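Local coordinates for protein dTDP-4-dehydrorhamnose reductase (Yersinia enterocolitica, PDB 5U9C) that probably catalyses the NADPH-dependent reduction of dTDP-4-dehydro-beta-L-rhamnose to dTDP-L-rhamnose, the last step of dTDP-L-rhamnose biosynthesis, at residues A86-A91 against E138-N143; L101-S106 against R132-G137; S187-S192 against V245-F250; T181-V186 against L236-D241; K7-G12 against I33-N38. All coordinates share one frame; numbering follows the deposited sequence.

In the fold
Three of the contacts belong to the Rossmann-type half of the reductase. Contact 5 joins the first two strands of the parallel sheet, and contact 2 sets helix 129-144 against strand 100-106 of the same sheet, their centres about 18 Å apart. Contact 1 pairs that helix with helix 76-97 and adjoins contact 2, about 8 Å away between centres, where Glu138 bonds to Ser105. Contact 4 starts a separate two-stranded sheet, 182-186 with 241-245, and contact 3 joins the chain just past the ends of its strands. They lie near residues seen to bind (R)-malate, a ligand absent from this chain: the side chain of Arg189 is about 4 Å from that of Arg256.

Contact 1: residues A86-A91 against E138-N143; sequences ATEQIA and ESSVRN. With IMD (imidazole), chain H.
Helix segments 86-91 and 138-143 run nearly parallel, their axes 12° apart and 8.6 Å from each other at closest approach, with Glu88 beside Ser140 and Ala91 beside Val141. The one direct polar link is the hydroxyl of Ser140, which donates to Glu88 (OG to OE1, 2.8 Å) on the anti lone pair, the side away from the other carboxylate oxygen. CG of Glu88 stands anti to the backbone N (chi1 169°), and a bend at chi2 brings the carboxylate across to the serine. A water donates to the same OE1 and to Ser140 O, while OE2 bonds to Gln92. Beside this polar link, Thr87 CG2 meets Val141 CG2 at 3.8 Å, and Ala91 CB rests against the backbone at Ser140 O, 3.6 Å away. Thr87 OG1 turns elsewhere, bonding to Asn83 O and His62. Thr146 of a neighbouring subunit packs on Glu88. The two helices lie side by side on one face of the parallel Rossmann-type sheet, over strand 100-106, with Thr87 on Tyr103 and Val141 on Leu101.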
# COMPACT_ATOMS: atom_id res chain seq x y z
N ALA D 86 -18.19 -22.92 13.79
CA ALA D 86 -18.95 -24.09 13.39
C ALA D 86 -18.11 -25.01 12.48
O ALA D 86 -18.11 -26.21 12.66
CB ALA D 86 -20.25 -23.70 12.71
N THR D 87 -17.39 -24.41 11.55
CA THR D 87 -16.58 -25.16 10.59
C THR D 87 -15.45 -25.90 11.33
O THR D 87 -15.13 -27.02 10.96
CB THR D 87 -16.02 -24.21 9.51
OG1 THR D 87 -17.12 -23.64 8.79
CG2 THR D 87 -15.12 -24.93 8.52
N GLU D 88 -14.90 -25.28 12.38
CA GLU D 88 -13.86 -25.90 13.20
C GLU D 88 -14.38 -27.18 13.84
O GLU D 88 -13.68 -28.19 13.88
CB GLU D 88 -13.37 -24.92 14.27
CG GLU D 88 -12.46 -25.48 15.37
CD GLU D 88 -11.10 -25.96 14.89
OE1 GLU D 88 -10.69 -25.61 13.76
OE2 GLU D 88 -10.41 -26.69 15.65
N GLN D 89 -15.59 -27.14 14.38
CA GLN D 89 -16.18 -28.35 14.98
C GLN D 89 -16.44 -29.43 13.94
O GLN D 89 -16.22 -30.61 14.18
CB GLN D 89 -17.43 -28.00 15.77
CG GLN D 89 -17.13 -27.09 16.94
CD GLN D 89 -16.19 -27.73 17.93
OE1 GLN D 89 -16.47 -28.81 18.44
NE2 GLN D 89 -15.08 -27.06 18.21
N ILE D 90 -16.92 -29.03 12.76
CA ILE D 90 -17.16 -29.98 11.68
C ILE D 90 -15.83 -30.65 11.27
O ILE D 90 -15.78 -31.87 11.09
CB ILE D 90 -17.83 -29.30 10.47
CG1 ILE D 90 -19.26 -28.88 10.87
CG2 ILE D 90 -17.85 -30.24 9.26
CD1 ILE D 90 -20.00 -28.04 9.85
N ALA D 91 -14.77 -29.85 11.11
CA ALA D 91 -13.46 -30.40 10.73
C ALA D 91 -12.90 -31.35 11.81
O ALA D 91 -12.36 -32.39 11.48
CB ALA D 91 -12.49 -29.28 10.47
N GLU D 138 -11.35 -22.21 6.16
CA GLU D 138 -10.47 -23.06 5.31
C GLU D 138 -9.29 -23.60 6.10
O GLU D 138 -8.97 -24.78 6.01
CB GLU D 138 -9.91 -22.34 4.09
CG GLU D 138 -10.89 -21.85 3.03
CD GLU D 138 -10.18 -21.30 1.79
OE1 GLU D 138 -8.93 -21.44 1.71
OE2 GLU D 138 -10.86 -20.75 0.90
N SER D 139 -8.64 -22.73 6.88
CA SER D 139 -7.49 -23.14 7.69
C SER D 139 -7.89 -24.29 8.61
O SER D 139 -7.18 -25.30 8.69
CB SER D 139 -6.96 -21.98 8.55
OG SER D 139 -6.56 -20.88 7.76
N SER D 140 -9.06 -24.16 9.26
CA SER D 140 -9.55 -25.18 10.20
C SER D 140 -9.68 -26.54 9.51
O SER D 140 -9.34 -27.58 10.09
CB SER D 140 -10.93 -24.79 10.75
OG SER D 140 -10.80 -23.72 11.63
N VAL D 141 -10.17 -26.52 8.28
CA VAL D 141 -10.35 -27.72 7.48
C VAL D 141 -8.99 -28.35 7.13
O VAL D 141 -8.78 -29.55 7.37
CB VAL D 141 -11.19 -27.43 6.23
CG1 VAL D 141 -11.19 -28.60 5.26
CG2 VAL D 141 -12.62 -27.07 6.64
N ARG D 142 -8.06 -27.54 6.61
CA ARG D 142 -6.72 -28.03 6.22
C ARG D 142 -5.92 -28.61 7.34
O ARG D 142 -5.32 -29.67 7.19
CB ARG D 142 -5.85 -26.92 5.61
CG ARG D 142 -6.27 -26.53 4.23
CD ARG D 142 -5.14 -25.83 3.47
NE ARG D 142 -5.72 -25.31 2.25
CZ ARG D 142 -6.41 -24.18 2.18
NH1 ARG D 142 -6.94 -23.81 1.03
NH2 ARG D 142 -6.60 -23.44 3.27
N ASN D 143 -5.86 -27.87 8.45
CA ASN D 143 -5.14 -28.30 9.63
C ASN D 143 -5.69 -29.63 10.22
O ASN D 143 -4.91 -30.49 10.60
CB ASN D 143 -5.13 -27.19 10.68
CG ASN D 143 -4.42 -25.92 10.21
OD1 ASN D 143 -3.98 -25.82 9.05
ND2 ASN D 143 -4.33 -24.93 11.09
N1 IMD H . -15.02 -30.26 21.00
C2 IMD H . -14.00 -30.68 20.21
N3 IMD H . -13.50 -31.82 20.74
C4 IMD H . -14.20 -32.11 21.86
C5 IMD H . -15.15 -31.13 22.03
O HOH W 1 -8.71 -27.33 12.80

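Contact 2: residues L101-S106 against R132-G137; sequences LLYLSS and RSKLIG
Lys134 carries this contact, its side chain crossing the end of the Tyr103 side chain on the way to the strand backbone. CB lies 4.0 Å from Ser105 OG, itself hydrogen-bonded to Glu138. CG passes 4.5 Å from Ser106 CB. Bends at chi2 and chi3 (both near -61°) fold the chain back, so that CD comes within 3.8 Å of Tyr103 OH and CE closer still, at 3.4 Å. NZ then donates to Leu104 O at 2.9 Å, in the carbonyl plane and with a C=O...N angle of 160°. A water accepts a second bond from NZ (2.9 Å) and is also hydrogen-bonded to Tyr103 OH. Lys134 O lies at the edge of the Tyr103 ring, in its plane, within weak and unsettled hydrogen-bonding reach of OH, while Tyr103 CE2 is 3.8 Å from Gly137 C. Lys134 stands four residues after Tyr130, a spacing consistent with the Tyr-x-x-x-Lys motif of extended short-chain dehydrogenases/reductases. Segment 132-137, on helix 129-144, crosses segment 101-106, on strand 100-106 of the Rossmann-type sheet, at -141°, on the side where Thr87 of helix 76-97 also touches Tyr103. Strand 149-154 lies alongside, its Ile151 and Arg153 touching Ser105.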
# COMPACT_ATOMS: atom_id res chain seq x y z
N LEU D 101 -13.87 -34.66 3.87
CA LEU D 101 -14.62 -33.43 4.05
C LEU D 101 -14.50 -32.46 2.90
O LEU D 101 -13.40 -32.06 2.52
CB LEU D 101 -14.13 -32.73 5.33
CG LEU D 101 -14.67 -31.34 5.67
CD1 LEU D 101 -16.18 -31.33 5.83
CD2 LEU D 101 -14.03 -30.85 6.95
N LEU D 102 -15.64 -32.03 2.39
CA LEU D 102 -15.70 -31.05 1.32
C LEU D 102 -16.20 -29.77 1.93
O LEU D 102 -17.24 -29.76 2.57
CB LEU D 102 -16.60 -31.53 0.18
CG LEU D 102 -16.95 -30.54 -0.96
CD1 LEU D 102 -15.77 -29.79 -1.49
CD2 LEU D 102 -17.63 -31.27 -2.11
N TYR D 103 -15.43 -28.70 1.77
CA TYR D 103 -15.79 -27.38 2.29
C TYR D 103 -15.96 -26.43 1.11
O TYR D 103 -15.05 -26.27 0.30
CB TYR D 103 -14.70 -26.85 3.25
CG TYR D 103 -14.93 -25.45 3.80
CD1 TYR D 103 -16.11 -25.13 4.47
CD2 TYR D 103 -13.93 -24.47 3.75
CE1 TYR D 103 -16.32 -23.87 5.01
CE2 TYR D 103 -14.14 -23.20 4.30
CZ TYR D 103 -15.33 -22.92 4.94
OH TYR D 103 -15.55 -21.69 5.50
N LEU D 104 -17.15 -25.85 1.01
CA LEU D 104 -17.42 -24.87 -0.03
C LEU D 104 -16.93 -23.50 0.46
O LEU D 104 -17.45 -22.97 1.43
CB LEU D 104 -18.92 -24.80 -0.31
CG LEU D 104 -19.37 -23.73 -1.32
CD1 LEU D 104 -18.78 -24.02 -2.69
CD2 LEU D 104 -20.89 -23.68 -1.36
N SER D 105 -15.92 -22.96 -0.20
CA SER D 105 -15.38 -21.64 0.16
C SER D 105 -15.72 -20.61 -0.92
O SER D 105 -16.55 -20.88 -1.79
CB SER D 105 -13.87 -21.70 0.47
OG SER D 105 -13.43 -20.48 1.09
N SER D 106 -15.05 -19.46 -0.89
CA SER D 106 -15.42 -18.33 -1.75
C SER D 106 -14.25 -17.55 -2.31
O SER D 106 -13.18 -17.45 -1.71
CB SER D 106 -16.26 -17.36 -0.89
OG SER D 106 -16.51 -16.11 -1.52
N ARG D 132 -12.76 -13.01 5.56
CA ARG D 132 -11.92 -13.45 6.66
C ARG D 132 -12.49 -14.71 7.32
O ARG D 132 -11.75 -15.65 7.63
CB ARG D 132 -11.79 -12.35 7.71
CG ARG D 132 -11.00 -11.14 7.24
CD ARG D 132 -11.08 -9.97 8.21
NE ARG D 132 -10.44 -8.82 7.63
CZ ARG D 132 -10.99 -7.65 7.36
NH1 ARG D 132 -12.22 -7.33 7.77
NH2 ARG D 132 -10.24 -6.70 6.79
N SER D 133 -13.81 -14.73 7.55
CA SER D 133 -14.46 -15.87 8.20
C SER D 133 -14.37 -17.15 7.37
O SER D 133 -14.15 -18.24 7.92
CB SER D 133 -15.91 -15.55 8.58
OG SER D 133 -16.78 -15.46 7.45
N LYS D 134 -14.51 -17.02 6.06
CA LYS D 134 -14.38 -18.16 5.16
C LYS D 134 -12.94 -18.68 5.12
O LYS D 134 -12.70 -19.91 5.13
CB LYS D 134 -14.85 -17.81 3.74
CG LYS D 134 -16.34 -17.49 3.60
CD LYS D 134 -17.30 -18.63 3.98
CE LYS D 134 -17.12 -19.86 3.12
NZ LYS D 134 -18.13 -20.91 3.39
N LEU D 135 -11.99 -17.74 5.08
CA LEU D 135 -10.57 -18.10 5.01
C LEU D 135 -10.10 -18.82 6.27
O LEU D 135 -9.37 -19.78 6.18
CB LEU D 135 -9.71 -16.86 4.80
CG LEU D 135 -8.19 -17.11 4.76
CD1 LEU D 135 -7.83 -18.11 3.68
CD2 LEU D 135 -7.46 -15.79 4.55
N ILE D 136 -10.49 -18.33 7.44
CA ILE D 136 -10.04 -19.01 8.65
C ILE D 136 -10.77 -20.38 8.73
O ILE D 136 -10.21 -21.37 9.22
CB ILE D 136 -10.20 -18.13 9.92
CG1 ILE D 136 -9.53 -18.79 11.14
CG2 ILE D 136 -11.65 -17.82 10.20
CD1 ILE D 136 -8.02 -18.86 11.08
N GLY D 137 -12.00 -20.46 8.19
CA GLY D 137 -12.72 -21.74 8.14
C GLY D 137 -11.90 -22.71 7.28
O GLY D 137 -11.74 -23.89 7.65
O HOH W 2 -18.29 -21.30 6.24

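Contact 3: residues S187-S192 against V245-F250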
# COMPACT_ATOMS: atom_id res chain seq x y z
N SER D 187 -20.95 -1.50 -12.65
CA SER D 187 -19.93 -1.74 -13.67
C SER D 187 -18.48 -1.75 -13.17
O SER D 187 -17.59 -2.18 -13.91
CB SER D 187 -20.04 -0.68 -14.76
OG SER D 187 -19.76 0.60 -14.24
N ASP D 188 -18.25 -1.31 -11.94
CA ASP D 188 -16.87 -1.14 -11.44
C ASP D 188 -16.40 -2.09 -10.33
O ASP D 188 -15.51 -1.75 -9.57
CB ASP D 188 -16.66 0.34 -11.04
CG ASP D 188 -17.53 0.78 -9.86
OD1 ASP D 188 -18.22 -0.07 -9.26
OD2 ASP D 188 -17.48 1.98 -9.51
N ARG D 189 -17.02 -3.26 -10.26
CA ARG D 189 -16.62 -4.36 -9.36
C ARG D 189 -16.70 -5.62 -10.24
O ARG D 189 -17.73 -5.88 -10.86
CB ARG D 189 -17.52 -4.48 -8.13
CG ARG D 189 -17.50 -3.26 -7.21
CD ARG D 189 -16.15 -3.07 -6.50
NE ARG D 189 -16.10 -1.90 -5.60
CZ ARG D 189 -15.74 -0.66 -5.95
NH1 ARG D 189 -15.41 -0.34 -7.21
NH2 ARG D 189 -15.73 0.29 -5.02
N LEU D 190 -15.60 -6.36 -10.33
CA LEU D 190 -15.52 -7.53 -11.18
C LEU D 190 -15.47 -8.84 -10.39
O LEU D 190 -15.07 -8.86 -9.21
CB LEU D 190 -14.28 -7.44 -12.06
CG LEU D 190 -14.09 -6.15 -12.88
CD1 LEU D 190 -12.71 -6.10 -13.53
CD2 LEU D 190 -15.17 -6.07 -13.92
N GLY D 191 -15.84 -9.92 -11.06
CA GLY D 191 -15.85 -11.26 -10.47
C GLY D 191 -15.98 -12.31 -11.54
O GLY D 191 -15.87 -12.01 -12.72
N SER D 192 -16.19 -13.56 -11.12
CA SER D 192 -16.39 -14.69 -11.99
C SER D 192 -17.66 -15.42 -11.55
O SER D 192 -17.98 -15.49 -10.35
CB SER D 192 -15.19 -15.65 -11.87
OG SER D 192 -13.99 -15.04 -12.34
N VAL D 245 -23.66 1.56 -13.63
CA VAL D 245 -23.48 2.51 -12.55
C VAL D 245 -22.28 2.16 -11.69
O VAL D 245 -21.88 1.00 -11.62
CB VAL D 245 -24.73 2.61 -11.65
CG1 VAL D 245 -25.92 3.06 -12.46
CG2 VAL D 245 -25.03 1.29 -10.93
N HIS D 246 -21.72 3.16 -11.03
CA HIS D 246 -20.63 2.97 -10.08
C HIS D 246 -21.18 2.43 -8.76
O HIS D 246 -22.36 2.66 -8.44
CB HIS D 246 -19.85 4.28 -9.85
CG HIS D 246 -19.04 4.70 -11.04
ND1 HIS D 246 -17.89 4.04 -11.41
CD2 HIS D 246 -19.23 5.67 -11.95
CE1 HIS D 246 -17.39 4.61 -12.49
NE2 HIS D 246 -18.18 5.60 -12.84
N SER D 247 -20.35 1.73 -8.01
CA SER D 247 -20.77 1.12 -6.75
C SER D 247 -21.28 2.10 -5.70
O SER D 247 -22.03 1.71 -4.81
CB SER D 247 -19.66 0.22 -6.18
OG SER D 247 -18.46 0.95 -6.06
N SER D 248 -20.88 3.37 -5.80
CA SER D 248 -21.36 4.40 -4.90
C SER D 248 -22.88 4.62 -4.92
O SER D 248 -23.43 5.10 -3.95
CB SER D 248 -20.72 5.75 -5.26
OG SER D 248 -21.05 6.11 -6.58
N VAL D 249 -23.55 4.30 -6.03
CA VAL D 249 -25.01 4.54 -6.05
C VAL D 249 -25.76 3.51 -5.19
O VAL D 249 -26.88 3.79 -4.77
CB VAL D 249 -25.61 4.65 -7.48
CG1 VAL D 249 -24.88 5.73 -8.26
CG2 VAL D 249 -25.57 3.32 -8.21
N PHE D 250 -25.14 2.36 -4.90
CA PHE D 250 -25.75 1.36 -4.00
C PHE D 250 -24.85 1.17 -2.78
O PHE D 250 -24.06 0.26 -2.75
CB PHE D 250 -25.92 0.02 -4.72
CG PHE D 250 -26.84 0.09 -5.90
CD1 PHE D 250 -28.17 0.44 -5.73
CD2 PHE D 250 -26.39 -0.23 -7.17
CE1 PHE D 250 -29.04 0.51 -6.81
CE2 PHE D 250 -27.26 -0.18 -8.26
CZ PHE D 250 -28.58 0.19 -8.08
O HOH W 3 -18.11 3.98 -6.88
O HOH W 4 -17.99 -1.58 -3.77
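Val245, which ends strand 241-245, meets Ser187 through its carbonyl: Ser187 N donates to Val245 O at 2.9 Å with an N-H...O angle of 163°. The next residue, His246, points its ring edge at Asp188. His246 ND1 donates to Asp188 OD2 at 2.8 Å; the oxygen lies in the ring plane, while ND1 meets the carboxylate from above its plane, the two planes standing 51° apart. Across the ring, NE2 bonds to Glu263 of a neighbouring subunit, so the imidazole bridges two carboxylates, which would probably favour its protonated form. Ser247 opens a short 3-10 turn, and its backbone N makes weak bonds to both OD1 and OD2 of Asp188. In the conformer described, its OG sits over one face of the Arg189 guanidinium, 3.0 Å from NH2, a close approach without hydrogen-bond geometry. Arg189 NH1 instead donates to Asp188 O at 2.8 Å, in the guanidinium plane. At Ser248 the backbone N gives a bond to a water. The contact joins the connection between strands 182-186 and 190-195 to the turn after strand 241-245, with Arg189 packed on Arg256, an (R)-malate-binding residue, and Ser247 on Val186.

Contact 4: residues T181-V186 against L236-D241; sequences TSIKAV and LNFKGD
Ile183 and Phe238 bring their side chains together at a slant, the isoleucine CD1 meeting the ring at CZ (3.8 Å) and CE2 (3.9 Å) in an approach that is neither face-on nor edge-on. Phe238 reaches the strand because its CG is anti to the backbone N (chi1 180°), which extends the ring from the loop toward the isoleucine. One face of that ring is covered by its own chain: Gly240 N lies 3.5 Å above the ring centre, and Asp241 O sits in plane at the edge. The ring is held between the returning loop and Ile183. Beyond it the two segments form a parallel beta bridge, Ser182 with Asp241, which starts the two-stranded sheet of 182-186 and 241-245. Asp241 uses both of its backbone polar groups: its N donates to Thr181 O at 3.0 Å, and its O accepts from Ile183 N at 2.8 Å, nearly in line with the carbonyl bond. Ser182 CA also approaches this oxygen in a CA-H...O contact. Ser182 and Asp241 direct their side chains to the same face, where their CB atoms are 4.0 Å apart. Ile176 of helix 168-177 touches both Ile183 and Phe238, and this helix also carries the (R)-malate-binding residues Phe168 and Lys171.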
# COMPACT_ATOMS: atom_id res chain seq x y z
N THR D 181 -38.45 -0.06 -17.46
CA THR D 181 -37.96 0.87 -18.46
C THR D 181 -36.42 0.89 -18.48
O THR D 181 -35.81 1.16 -19.51
CB THR D 181 -38.53 2.29 -18.26
OG1 THR D 181 -38.27 3.08 -19.43
CG2 THR D 181 -37.94 2.98 -17.05
N SER D 182 -35.81 0.56 -17.33
CA SER D 182 -34.36 0.53 -17.22
C SER D 182 -33.93 -0.24 -16.00
O SER D 182 -34.61 -0.25 -14.96
CB SER D 182 -33.78 1.94 -17.08
OG SER D 182 -34.25 2.49 -15.88
N ILE D 183 -32.76 -0.84 -16.12
CA ILE D 183 -32.16 -1.61 -15.06
C ILE D 183 -30.73 -1.10 -14.83
O ILE D 183 -29.98 -0.96 -15.78
CB ILE D 183 -32.13 -3.11 -15.45
CG1 ILE D 183 -33.57 -3.62 -15.58
CG2 ILE D 183 -31.35 -3.92 -14.43
CD1 ILE D 183 -33.69 -5.03 -16.15
N LYS D 184 -30.40 -0.81 -13.57
CA LYS D 184 -29.06 -0.37 -13.19
C LYS D 184 -28.26 -1.56 -12.70
O LYS D 184 -28.80 -2.40 -11.98
CB LYS D 184 -29.15 0.67 -12.07
CG LYS D 184 -29.82 1.96 -12.50
CD LYS D 184 -29.95 2.91 -11.33
CE LYS D 184 -30.74 4.14 -11.73
NZ LYS D 184 -30.82 5.09 -10.60
N ALA D 185 -26.99 -1.62 -13.09
CA ALA D 185 -26.11 -2.70 -12.68
C ALA D 185 -24.69 -2.13 -12.50
O ALA D 185 -24.21 -1.34 -13.32
CB ALA D 185 -26.10 -3.82 -13.71
N VAL D 186 -24.04 -2.54 -11.43
CA VAL D 186 -22.72 -2.06 -11.08
C VAL D 186 -21.67 -2.48 -12.12
O VAL D 186 -21.55 -3.66 -12.44
CB VAL D 186 -22.33 -2.53 -9.66
CG1 VAL D 186 -20.92 -2.12 -9.30
CG2 VAL D 186 -23.32 -1.97 -8.64
N LEU D 236 -33.04 -12.46 -23.28
CA LEU D 236 -34.49 -12.35 -23.11
C LEU D 236 -35.14 -11.28 -24.00
O LEU D 236 -36.30 -10.96 -23.81
CB LEU D 236 -34.82 -12.13 -21.63
CG LEU D 236 -34.31 -13.24 -20.71
CD1 LEU D 236 -34.69 -12.97 -19.27
CD2 LEU D 236 -34.85 -14.59 -21.15
N ASN D 237 -34.39 -10.75 -24.97
CA ASN D 237 -34.87 -9.73 -25.91
C ASN D 237 -35.43 -8.48 -25.20
O ASN D 237 -36.43 -7.89 -25.65
CB ASN D 237 -35.92 -10.32 -26.86
CG ASN D 237 -36.19 -9.42 -28.05
OD1 ASN D 237 -35.41 -8.51 -28.34
ND2 ASN D 237 -37.30 -9.68 -28.77
N PHE D 238 -34.77 -8.10 -24.10
CA PHE D 238 -35.16 -6.92 -23.31
C PHE D 238 -34.93 -5.67 -24.16
O PHE D 238 -33.87 -5.52 -24.77
CB PHE D 238 -34.31 -6.88 -22.02
CG PHE D 238 -34.60 -5.72 -21.12
CD1 PHE D 238 -35.88 -5.53 -20.59
CD2 PHE D 238 -33.60 -4.83 -20.76
CE1 PHE D 238 -36.14 -4.48 -19.73
CE2 PHE D 238 -33.85 -3.77 -19.89
CZ PHE D 238 -35.12 -3.60 -19.38
N LYS D 239 -35.90 -4.76 -24.20
CA LYS D 239 -35.75 -3.54 -25.00
C LYS D 239 -35.59 -2.26 -24.16
O LYS D 239 -35.45 -1.18 -24.71
CB LYS D 239 -36.90 -3.41 -26.00
CG LYS D 239 -36.92 -4.56 -27.01
CD LYS D 239 -35.55 -4.71 -27.67
CE LYS D 239 -35.48 -5.93 -28.59
NZ LYS D 239 -34.11 -6.16 -29.12
N GLY D 240 -35.57 -2.41 -22.83
CA GLY D 240 -35.39 -1.26 -21.95
C GLY D 240 -33.90 -0.94 -21.88
O GLY D 240 -33.09 -1.56 -22.56
N ASP D 241 -33.53 0.03 -21.07
CA ASP D 241 -32.11 0.39 -20.95
C ASP D 241 -31.44 -0.39 -19.82
O ASP D 241 -32.05 -0.59 -18.77
CB ASP D 241 -31.98 1.89 -20.65
CG ASP D 241 -32.60 2.76 -21.73
OD1 ASP D 241 -32.48 2.41 -22.92
OD2 ASP D 241 -33.18 3.80 -21.40

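Contact 5: residues K7-G12 against I33-N38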
# COMPACT_ATOMS: atom_id res chain seq x y z
N LYS D 7 -22.13 -43.54 3.96
CA LYS D 7 -22.97 -42.45 4.43
C LYS D 7 -22.37 -41.06 4.12
O LYS D 7 -21.17 -40.82 4.35
CB LYS D 7 -23.24 -42.61 5.94
CG LYS D 7 -24.13 -41.52 6.52
CD LYS D 7 -24.27 -41.53 8.05
CE LYS D 7 -25.17 -42.63 8.59
NZ LYS D 7 -25.42 -42.44 10.06
N ILE D 8 -23.22 -40.19 3.58
CA ILE D 8 -22.92 -38.79 3.28
C ILE D 8 -23.75 -37.91 4.21
O ILE D 8 -24.98 -38.05 4.29
CB ILE D 8 -23.30 -38.40 1.84
CG1 ILE D 8 -22.40 -39.11 0.84
CG2 ILE D 8 -23.18 -36.89 1.65
CD1 ILE D 8 -22.84 -38.99 -0.60
N LEU D 9 -23.09 -37.01 4.91
CA LEU D 9 -23.76 -36.05 5.79
C LEU D 9 -23.60 -34.66 5.15
O LEU D 9 -22.47 -34.22 4.88
CB LEU D 9 -23.18 -36.14 7.19
CG LEU D 9 -23.86 -35.30 8.27
CD1 LEU D 9 -23.63 -35.89 9.66
CD2 LEU D 9 -23.38 -33.85 8.22
N ILE D 10 -24.72 -33.98 4.89
CA ILE D 10 -24.73 -32.66 4.22
C ILE D 10 -25.27 -31.53 5.08
O ILE D 10 -26.35 -31.67 5.65
CB ILE D 10 -25.66 -32.69 2.96
CG1 ILE D 10 -25.31 -33.87 2.08
CG2 ILE D 10 -25.58 -31.36 2.17
CD1 ILE D 10 -26.13 -33.99 0.83
N THR D 11 -24.52 -30.43 5.18
CA THR D 11 -25.02 -29.20 5.85
C THR D 11 -25.42 -28.28 4.70
O THR D 11 -24.81 -28.31 3.64
CB THR D 11 -23.97 -28.48 6.74
OG1 THR D 11 -22.97 -27.84 5.92
CG2 THR D 11 -23.34 -29.47 7.71
N GLY D 12 -26.43 -27.43 4.92
CA GLY D 12 -26.92 -26.51 3.86
C GLY D 12 -27.58 -27.25 2.69
O GLY D 12 -27.51 -26.80 1.53
N ILE D 33 -27.71 -38.08 4.77
CA ILE D 33 -28.27 -37.43 5.96
C ILE D 33 -28.22 -35.93 5.70
O ILE D 33 -27.13 -35.33 5.58
CB ILE D 33 -27.44 -37.75 7.24
CG1 ILE D 33 -27.28 -39.26 7.42
CG2 ILE D 33 -28.07 -37.13 8.49
CD1 ILE D 33 -28.58 -40.00 7.55
N VAL D 34 -29.39 -35.33 5.58
CA VAL D 34 -29.51 -33.90 5.34
C VAL D 34 -29.79 -33.25 6.69
O VAL D 34 -30.86 -33.43 7.24
CB VAL D 34 -30.64 -33.58 4.34
CG1 VAL D 34 -30.74 -32.07 4.10
CG2 VAL D 34 -30.42 -34.32 3.03
N THR D 35 -28.82 -32.50 7.21
CA THR D 35 -28.99 -31.87 8.51
C THR D 35 -30.07 -30.78 8.44
O THR D 35 -30.30 -30.17 7.40
CB THR D 35 -27.66 -31.28 9.05
OG1 THR D 35 -27.28 -30.14 8.27
CG2 THR D 35 -26.56 -32.31 9.03
N GLU D 36 -30.76 -30.61 9.56
CA GLU D 36 -31.83 -29.62 9.73
C GLU D 36 -31.52 -28.86 11.02
O GLU D 36 -30.61 -29.25 11.76
CB GLU D 36 -33.18 -30.30 9.83
CG GLU D 36 -33.66 -30.98 8.57
CD GLU D 36 -34.98 -31.70 8.77
OE1 GLU D 36 -35.38 -31.94 9.94
OE2 GLU D 36 -35.62 -32.04 7.76
N ARG D 37 -32.31 -27.82 11.30
CA ARG D 37 -32.13 -26.98 12.49
C ARG D 37 -32.17 -27.82 13.78
O ARG D 37 -31.42 -27.56 14.72
CB ARG D 37 -33.22 -25.89 12.54
CG ARG D 37 -32.97 -24.77 13.55
CD ARG D 37 -31.85 -23.82 13.13
NE ARG D 37 -32.18 -23.05 11.93
CZ ARG D 37 -31.36 -22.21 11.30
NH1 ARG D 37 -30.11 -22.02 11.73
NH2 ARG D 37 -31.78 -21.56 10.22
N ASN D 38 -33.03 -28.83 13.80
CA ASN D 38 -33.18 -29.71 14.98
C ASN D 38 -32.00 -30.69 15.20
O ASN D 38 -31.96 -31.36 16.22
CB ASN D 38 -34.50 -30.49 14.93
CG ASN D 38 -34.59 -31.44 13.74
OD1 ASN D 38 -33.89 -31.28 12.73
ND2 ASN D 38 -35.48 -32.43 13.84
O HOH W 5 -28.47 -29.65 5.37
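Three backbone hydrogen bonds join the segments in parallel register. Ile33 N donates to Ile8 O at 2.8 Å, Ile10 N to Ile33 O also at 2.8 Å, and Thr35 N to Ile10 O at 3.0 Å; all are close to straight, with N-H...O angles of 167° or more. Ile10 O takes a second bond from a water that also donates to Thr35 O (2.8 Å), continuing the link just past the end of strand 31-34. The Thr35 side chain lies beside the same carbonyl. With chi1 at 70° its OG1 falls between the backbone N and the carbonyl carbon, 3.4 Å from Thr11 CA, while the methyl CG2 is turned onto Leu9 CD2 at 3.6 Å, the two side chains crossing at about a right angle. Nearer the start of strand 7-11, Lys7 CD lies 3.8 Å from Ile33 CG1, the chains crossing at a slant, and Lys7 NZ forms a salt bridge with Glu55. Leu9 and Ile33 share one face of the sheet, and Ile10 and Val34 the other. The pairing closes the first beta-alpha-beta unit, strand 7-11, helix 16-25 and strand 31-34, whose Gly12 leads into a glycine-rich turn consistent with a Rossmann-type dinucleotide-binding motif. Helix 16-25 covers Ile10 and Val34 through Thr22, Tyr51 of helix 48-55 packs on Leu9, Ile33 and Thr35, and strand 59-62 flanks strand 7-11.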